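Local coordinates for protein cellulose 1,4-beta-cellobiosidase (Thermobifida fusca, PDB 4JJJ) that probably hydrolyses cellulose to release cellobiose, this chain being the family 48 glycoside hydrolase domain of a longer protein that also has a family 2 carbohydrate-binding module, at residues I187-N201 / L206-Y219. The protein carries 1 engineered substitution. Numbering follows the deposited sequence. Where two conformers were deposited one is given.
Sequences IPHPSCDDFTHGGPN and LFTDDQNYAKQWRY. With CA (calcium ion), chain H; FE (Fe (III) ion), chain L; BGC (beta-D-glucopyranose), chain D; BGC (beta-D-glucopyranose), chain B.
This contact forms part of a glycan pocket, giving it Thr-208, Asp-210 and Arg-218; Asp-210 OD2 accepts from O6 and O2 of two glucose units. Strand 192-193 pairs antiparallel with strand 216-220. Cys-192 and Trp-217 form the non-hydrogen-bonded pair; Asp-193 and Gln-216 form the hydrogen-bonded one, with Asp-193 N 2.8 Å from Gln-216 O and Gln-216 N 3.1 Å from Asp-193 O. Arg-218 bends at chi2 (-97°), bringing its guanidinium back across to the carbonyls of segment 187-201. Arg-218 NH1 donates to Pro-190 O at 2.9 Å, on a lone pair in the carbonyl plane, and more weakly to Ser-191 O, which also accepts from Arg-218 N. Water 1 accepts from Arg-218 NH2 and donates to Pro-190 O and Asp-193 OD2, which also accepts from Tyr-203 N. Strand 192-193 is one edge strand of a four-stranded antiparallel sheet flanking the (alpha/alpha)6 barrel, tied down by the Cys-192 to Cys-161 disulfide. Phe-195 lies between Lys-215 CG, 3.8 Å from its ring centroid, and Asn-201 CA over the opposite face. Lys-215 NZ reaches water 3, which donates to Asp-194 OD2, a calcium ligand at 2.4 Å. Phe-207 CE2 sits over one face of His-189, whose ND1 bonds to Ile-187 O.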
loop_
_atom_site.group_PDB
_atom_site.type_symbol
_atom_site.label_atom_id
_atom_site.label_comp_id
_atom_site.label_asym_id
_atom_site.label_seq_id
_atom_site.Cartn_x
_atom_site.Cartn_y
_atom_site.Cartn_z
ATOM N N ILE A 187 -13.658 11.702 -4.488
ATOM C CA ILE A 187 -15.080 11.365 -4.602
ATOM C C ILE A 187 -15.111 9.806 -4.694
ATOM O O ILE A 187 -14.800 9.202 -5.728
ATOM C CB ILE A 187 -15.768 12.050 -5.819
ATOM C CG1 ILE A 187 -15.625 13.565 -5.683
ATOM C CG2 ILE A 187 -17.179 11.517 -5.924
ATOM C CD1 ILE A 187 -15.934 14.280 -6.963
ATOM N N PRO A 188 -15.467 9.141 -3.543
ATOM C CA PRO A 188 -15.579 7.706 -3.571
ATOM C C PRO A 188 -16.590 7.224 -4.612
ATOM O O PRO A 188 -17.664 7.799 -4.732
ATOM C CB PRO A 188 -15.944 7.294 -2.125
ATOM C CG PRO A 188 -15.475 8.499 -1.319
ATOM C CD PRO A 188 -15.840 9.705 -2.231
ATOM N N HIS A 189 -16.221 6.151 -5.241
ATOM C CA HIS A 189 -16.975 5.619 -6.372
ATOM C C HIS A 189 -16.845 4.115 -6.525
ATOM O O HIS A 189 -15.920 3.453 -5.999
ATOM C CB HIS A 189 -16.544 6.353 -7.639
ATOM C CG HIS A 189 -15.095 6.217 -7.959
ATOM N ND1 HIS A 189 -14.105 7.017 -7.423
ATOM C CD2 HIS A 189 -14.467 5.297 -8.690
ATOM C CE1 HIS A 189 -12.925 6.619 -7.865
ATOM N NE2 HIS A 189 -13.110 5.596 -8.657
ATOM N N PRO A 190 -17.807 3.509 -7.247
ATOM C CA PRO A 190 -17.770 2.046 -7.406
ATOM C C PRO A 190 -16.702 1.658 -8.474
ATOM O O PRO A 190 -16.563 2.313 -9.558
ATOM C CB PRO A 190 -19.136 1.719 -8.001
ATOM C CG PRO A 190 -19.545 2.967 -8.694
ATOM C CD PRO A 190 -19.009 4.110 -7.898
ATOM N N SER A 191 -15.961 0.594 -8.194
ATOM C CA SER A 191 -15.064 0.038 -9.198
ATOM C C SER A 191 -15.804 -0.470 -10.480
ATOM O O SER A 191 -15.284 -0.443 -11.589
ATOM C CB SER A 191 -14.278 -1.123 -8.604
ATOM O OG SER A 191 -13.531 -0.595 -7.513
ATOM N N CYS A 192 -16.997 -1.003 -10.272
ATOM C CA CYS A 192 -17.862 -1.449 -11.355
ATOM C C CYS A 192 -18.965 -0.454 -11.475
ATOM O O CYS A 192 -19.831 -0.436 -10.582
ATOM C CB CYS A 192 -18.379 -2.809 -11.021
ATOM S SG CYS A 192 -19.356 -3.550 -12.399
ATOM N N ASP A 193 -18.924 0.397 -12.491
ATOM C CA ASP A 193 -19.834 1.554 -12.638
ATOM C C ASP A 193 -20.802 1.251 -13.825
ATOM O O ASP A 193 -20.399 1.270 -14.955
ATOM C CB ASP A 193 -19.018 2.834 -12.931
ATOM C CG ASP A 193 -19.841 4.119 -12.665
ATOM O OD1 ASP A 193 -21.117 3.981 -12.790
ATOM O OD2 ASP A 193 -19.227 5.114 -12.350
ATOM N N ASP A 194 -22.072 0.976 -13.467
ATOM C CA ASP A 194 -23.163 0.718 -14.404
ATOM C C ASP A 194 -24.085 1.913 -14.440
ATOM O O ASP A 194 -25.215 1.829 -14.949
ATOM C CB ASP A 194 -23.919 -0.553 -14.066
ATOM C CG ASP A 194 -24.834 -0.388 -12.868
ATOM O OD1 ASP A 194 -24.579 0.536 -12.058
ATOM O OD2 ASP A 194 -25.815 -1.148 -12.794
ATOM N N PHE A 195 -23.624 3.031 -13.925
ATOM C CA PHE A 195 -24.304 4.255 -13.924
ATOM C C PHE A 195 -25.515 4.307 -12.992
ATOM O O PHE A 195 -26.272 5.277 -13.086
ATOM C CB PHE A 195 -24.723 4.776 -15.325
ATOM C CG PHE A 195 -23.663 4.800 -16.363
ATOM C CD1 PHE A 195 -22.301 4.719 -16.077
ATOM C CD2 PHE A 195 -24.020 4.935 -17.698
ATOM C CE1 PHE A 195 -21.343 4.734 -17.072
ATOM C CE2 PHE A 195 -23.039 4.954 -18.677
ATOM C CZ PHE A 195 -21.702 4.938 -18.367
ATOM N N THR A 196 -25.664 3.361 -12.066
ATOM C CA THR A 196 -26.743 3.373 -11.128
ATOM C C THR A 196 -26.726 4.593 -10.262
ATOM O O THR A 196 -27.749 5.217 -9.955
ATOM C CB THR A 196 -26.760 2.087 -10.276
ATOM O OG1 THR A 196 -27.021 0.972 -11.078
ATOM C CG2 THR A 196 -27.905 2.210 -9.175
ATOM N N HIS A 197 -25.512 4.958 -9.858
ATOM C CA HIS A 197 -25.283 6.104 -9.001
ATOM C C HIS A 197 -24.388 7.176 -9.616
ATOM O O HIS A 197 -23.781 6.980 -10.636
ATOM C CB HIS A 197 -24.656 5.615 -7.675
ATOM C CG HIS A 197 -25.438 4.530 -6.985
ATOM N ND1 HIS A 197 -24.981 3.230 -6.852
ATOM C CD2 HIS A 197 -26.595 4.593 -6.281
ATOM C CE1 HIS A 197 -25.843 2.534 -6.132
ATOM N NE2 HIS A 197 -26.824 3.336 -5.760
ATOM N N GLY A 198 -24.244 8.329 -8.954
ATOM C CA GLY A 198 -23.446 9.363 -9.486
ATOM C C GLY A 198 -24.285 10.253 -10.428
ATOM O O GLY A 198 -25.411 10.724 -10.029
ATOM N N GLY A 199 -23.706 10.568 -11.592
ATOM C CA GLY A 199 -24.419 11.374 -12.618
ATOM C C GLY A 199 -24.871 10.466 -13.721
ATOM O O GLY A 199 -24.908 9.257 -13.634
ATOM N N PRO A 200 -25.187 11.017 -14.884
ATOM C CA PRO A 200 -25.699 10.232 -15.940
ATOM C C PRO A 200 -24.753 9.222 -16.538
ATOM O O PRO A 200 -25.179 8.209 -17.093
ATOM C CB PRO A 200 -26.103 11.260 -16.998
ATOM C CG PRO A 200 -25.490 12.458 -16.609
ATOM C CD PRO A 200 -25.081 12.443 -15.187
ATOM N N ASN A 201 -23.453 9.504 -16.446
ATOM C CA ASN A 201 -22.428 8.579 -16.816
ATOM C C ASN A 201 -21.725 8.019 -15.548
ATOM O O ASN A 201 -20.523 7.801 -15.539
ATOM C CB ASN A 201 -21.412 9.295 -17.628
ATOM C CG ASN A 201 -22.036 9.899 -18.928
ATOM O OD1 ASN A 201 -22.703 9.122 -19.672
ATOM N ND2 ASN A 201 -21.831 11.155 -19.202
ATOM N N LEU A 206 -16.149 12.458 -14.002
ATOM C CA LEU A 206 -15.440 13.338 -13.094
ATOM C C LEU A 206 -13.922 13.236 -13.416
ATOM O O LEU A 206 -13.157 14.066 -13.052
ATOM C CB LEU A 206 -15.661 12.791 -11.662
ATOM C CG LEU A 206 -17.061 12.973 -11.083
ATOM C CD1 LEU A 206 -17.280 12.118 -9.832
ATOM C CD2 LEU A 206 -17.282 14.387 -10.719
ATOM N N PHE A 207 -13.548 12.098 -14.003
ATOM C CA PHE A 207 -12.184 11.642 -14.073
ATOM C C PHE A 207 -11.573 11.627 -15.452
ATOM O O PHE A 207 -10.442 12.058 -15.591
ATOM C CB PHE A 207 -12.022 10.303 -13.351
ATOM C CG PHE A 207 -12.615 10.305 -11.964
ATOM C CD1 PHE A 207 -12.250 11.239 -11.041
ATOM C CD2 PHE A 207 -13.551 9.342 -11.567
ATOM C CE1 PHE A 207 -12.771 11.255 -9.756
ATOM C CE2 PHE A 207 -14.095 9.334 -10.313
ATOM C CZ PHE A 207 -13.668 10.266 -9.389
ATOM N N THR A 208 -12.278 11.106 -16.437
ATOM C CA THR A 208 -11.782 10.939 -17.821
ATOM C C THR A 208 -12.712 11.717 -18.746
ATOM O O THR A 208 -13.918 11.638 -18.570
ATOM C CB THR A 208 -11.799 9.492 -18.121
ATOM O OG1 THR A 208 -10.928 8.795 -17.197
ATOM C CG2 THR A 208 -11.270 9.173 -19.498
ATOM N N ASP A 209 -12.113 12.454 -19.665
ATOM C CA ASP A 209 -12.841 13.276 -20.664
ATOM C C ASP A 209 -12.816 12.483 -21.946
ATOM O O ASP A 209 -11.781 12.314 -22.585
ATOM C CB ASP A 209 -12.151 14.609 -20.791
ATOM C CG ASP A 209 -12.897 15.597 -21.679
ATOM O OD1 ASP A 209 -14.002 15.247 -22.096
ATOM O OD2 ASP A 209 -12.311 16.699 -21.870
ATOM N N ASP A 210 -13.967 11.899 -22.300
ATOM C CA ASP A 210 -14.090 11.070 -23.457
ATOM C C ASP A 210 -15.378 11.497 -24.119
ATOM O O ASP A 210 -16.276 12.029 -23.478
ATOM C CB ASP A 210 -14.116 9.611 -23.052
ATOM C CG ASP A 210 -13.796 8.671 -24.188
ATOM O OD1 ASP A 210 -13.895 9.060 -25.389
ATOM O OD2 ASP A 210 -13.461 7.508 -23.852
ATOM N N GLN A 211 -15.445 11.264 -25.420
ATOM C CA GLN A 211 -16.609 11.688 -26.180
ATOM C C GLN A 211 -17.800 10.777 -25.923
ATOM O O GLN A 211 -18.925 11.179 -26.099
ATOM C CB GLN A 211 -16.306 11.812 -27.686
ATOM C CG GLN A 211 -16.900 13.124 -28.223
ATOM C CD GLN A 211 -17.136 13.112 -29.732
ATOM O OE1 GLN A 211 -17.947 12.329 -30.243
ATOM N NE2 GLN A 211 -16.432 13.992 -30.457
ATOM N N ASN A 212 -17.513 9.535 -25.541
ATOM C CA ASN A 212 -18.524 8.520 -25.291
ATOM C C ASN A 212 -18.232 7.972 -23.881
ATOM O O ASN A 212 -17.014 7.970 -23.518
ATOM C CB ASN A 212 -18.367 7.368 -26.305
ATOM C CG ASN A 212 -18.678 7.776 -27.744
ATOM O OD1 ASN A 212 -19.793 8.197 -28.068
ATOM N ND2 ASN A 212 -17.685 7.635 -28.613
ATOM N N TYR A 213 -19.259 7.601 -23.083
ATOM C CA TYR A 213 -19.004 6.869 -21.802
ATOM C C TYR A 213 -19.708 5.536 -21.797
ATOM O O TYR A 213 -20.892 5.371 -22.146
ATOM C CB TYR A 213 -19.395 7.684 -20.530
ATOM C CG TYR A 213 -18.540 8.889 -20.399
ATOM C CD1 TYR A 213 -17.256 8.803 -19.832
ATOM C CD2 TYR A 213 -18.917 10.096 -20.856
ATOM C CE1 TYR A 213 -16.421 9.908 -19.740
ATOM C CE2 TYR A 213 -18.094 11.228 -20.805
ATOM C CZ TYR A 213 -16.828 11.138 -20.193
ATOM O OH TYR A 213 -16.020 12.218 -20.083
ATOM N N ALA A 214 -18.989 4.496 -21.409
ATOM C CA ALA A 214 -19.576 3.211 -21.379
ATOM C C ALA A 214 -19.521 2.642 -19.950
ATOM O O ALA A 214 -18.552 2.918 -19.242
ATOM C CB ALA A 214 -18.821 2.266 -22.344
ATOM N N LYS A 215 -20.498 1.828 -19.614
ATOM C CA LYS A 215 -20.467 1.091 -18.314
ATOM C C LYS A 215 -19.216 0.220 -18.314
ATOM O O LYS A 215 -18.883 -0.385 -19.358
ATOM C CB LYS A 215 -21.711 0.243 -18.196
ATOM C CG LYS A 215 -22.970 1.099 -18.162
ATOM C CD LYS A 215 -24.186 0.259 -18.068
ATOM C CE LYS A 215 -25.470 1.114 -18.032
ATOM N NZ LYS A 215 -26.649 0.223 -17.835
ATOM N N GLN A 216 -18.512 0.140 -17.165
ATOM C CA GLN A 216 -17.157 -0.496 -17.158
ATOM C C GLN A 216 -16.738 -0.753 -15.717
ATOM O O GLN A 216 -17.358 -0.262 -14.732
ATOM C CB GLN A 216 -16.181 0.501 -17.772
ATOM C CG GLN A 216 -16.047 1.803 -16.995
ATOM C CD GLN A 216 -15.159 2.759 -17.734
ATOM O OE1 GLN A 216 -13.978 2.963 -17.386
ATOM N NE2 GLN A 216 -15.678 3.355 -18.782
ATOM N N TRP A 217 -15.728 -1.598 -15.627
ATOM C CA TRP A 217 -15.101 -1.946 -14.340
ATOM C C TRP A 217 -13.641 -1.572 -14.473
ATOM O O TRP A 217 -13.038 -1.581 -15.543
ATOM C CB TRP A 217 -15.255 -3.468 -14.132
ATOM C CG TRP A 217 -14.844 -4.378 -15.257
ATOM C CD1 TRP A 217 -15.559 -4.773 -16.300
ATOM C CD2 TRP A 217 -13.517 -4.871 -15.465
ATOM N NE1 TRP A 217 -14.817 -5.530 -17.167
ATOM C CE2 TRP A 217 -13.531 -5.621 -16.665
ATOM C CE3 TRP A 217 -12.333 -4.769 -14.724
ATOM C CZ2 TRP A 217 -12.367 -6.270 -17.158
ATOM C CZ3 TRP A 217 -11.183 -5.401 -15.210
ATOM C CH2 TRP A 217 -11.197 -6.122 -16.405
ATOM N N ARG A 218 -13.002 -1.331 -13.304
ATOM C CA ARG A 218 -11.588 -1.177 -13.227
ATOM C C ARG A 218 -11.141 -1.422 -11.762
ATOM O O ARG A 218 -11.915 -1.115 -10.855
ATOM C CB ARG A 218 -11.108 0.194 -13.660
ATOM C CG ARG A 218 -11.766 1.399 -12.996
ATOM C CD ARG A 218 -12.891 1.939 -13.898
ATOM N NE ARG A 218 -13.353 3.249 -13.367
ATOM C CZ ARG A 218 -14.348 3.435 -12.520
ATOM N NH1 ARG A 218 -15.057 2.401 -12.063
ATOM N NH2 ARG A 218 -14.582 4.641 -12.126
ATOM N N TYR A 219 -9.921 -1.922 -11.605
ATOM C CA TYR A 219 -9.385 -2.280 -10.283
ATOM C C TYR A 219 -7.968 -1.731 -10.239
ATOM O O TYR A 219 -7.343 -1.543 -11.243
ATOM C CB TYR A 219 -9.391 -3.818 -10.043
ATOM C CG TYR A 219 -10.813 -4.318 -10.115
ATOM C CD1 TYR A 219 -11.747 -4.028 -9.102
ATOM C CD2 TYR A 219 -11.306 -4.924 -11.272
ATOM C CE1 TYR A 219 -13.092 -4.429 -9.223
ATOM C CE2 TYR A 219 -12.615 -5.343 -11.374
ATOM C CZ TYR A 219 -13.537 -5.023 -10.365
ATOM O OH TYR A 219 -14.931 -5.302 -10.433
HETATM CA CA CA H . -26.214 -3.012 -11.333
HETATM FE FE FE L . -28.641 2.617 -4.781
HETATM C C2 BGC D . -8.867 2.953 -22.188
HETATM C C3 BGC D . -9.511 3.308 -23.547
HETATM C C4 BGC D . -10.977 3.713 -23.337
HETATM C C5 BGC D . -11.105 4.786 -22.223
HETATM C C6 BGC D . -12.490 5.339 -21.876
HETATM C C1 BGC D . -9.099 4.062 -21.195
HETATM O O2 BGC D . -7.523 2.727 -22.445
HETATM O O3 BGC D . -9.473 2.150 -24.429
HETATM O O4 BGC D . -11.386 4.502 -24.538
HETATM O O5 BGC D . -10.530 4.194 -21.002
HETATM O O6 BGC D . -12.536 6.739 -21.588
HETATM C C2 BGC B . -12.938 4.767 -26.216
HETATM C C3 BGC B . -13.658 4.143 -27.410
HETATM C C4 BGC B . -12.724 3.138 -28.107
HETATM C C5 BGC B . -12.169 2.113 -27.099
HETATM C C6 BGC B . -11.386 1.017 -27.801
HETATM C C1 BGC B . -12.191 3.693 -25.362
HETATM O O2 BGC B . -13.942 5.456 -25.472
HETATM O O3 BGC B . -14.046 5.248 -28.310
HETATM O O4 BGC B . -13.440 2.537 -29.206
HETATM O O5 BGC B . -11.270 2.919 -26.226
HETATM O O6 BGC B . -10.207 1.727 -28.088
HETATM O O HOH W 1 -17.080 4.770 -10.764
HETATM O O HOH W 2 -11.616 0.919 -9.139
HETATM O O HOH W 3 -27.104 -1.212 -15.291
HETATM O O HOH W 4 -27.342 -1.805 -10.040
HETATM O O HOH W 5 -25.462 -5.057 -10.270
HETATM O O HOH W 6 -25.266 -4.020 -13.310
HETATM O O HOH W 7 -28.057 -4.171 -11.842
HETATM O O HOH W 8 -30.263 1.792 -3.866
#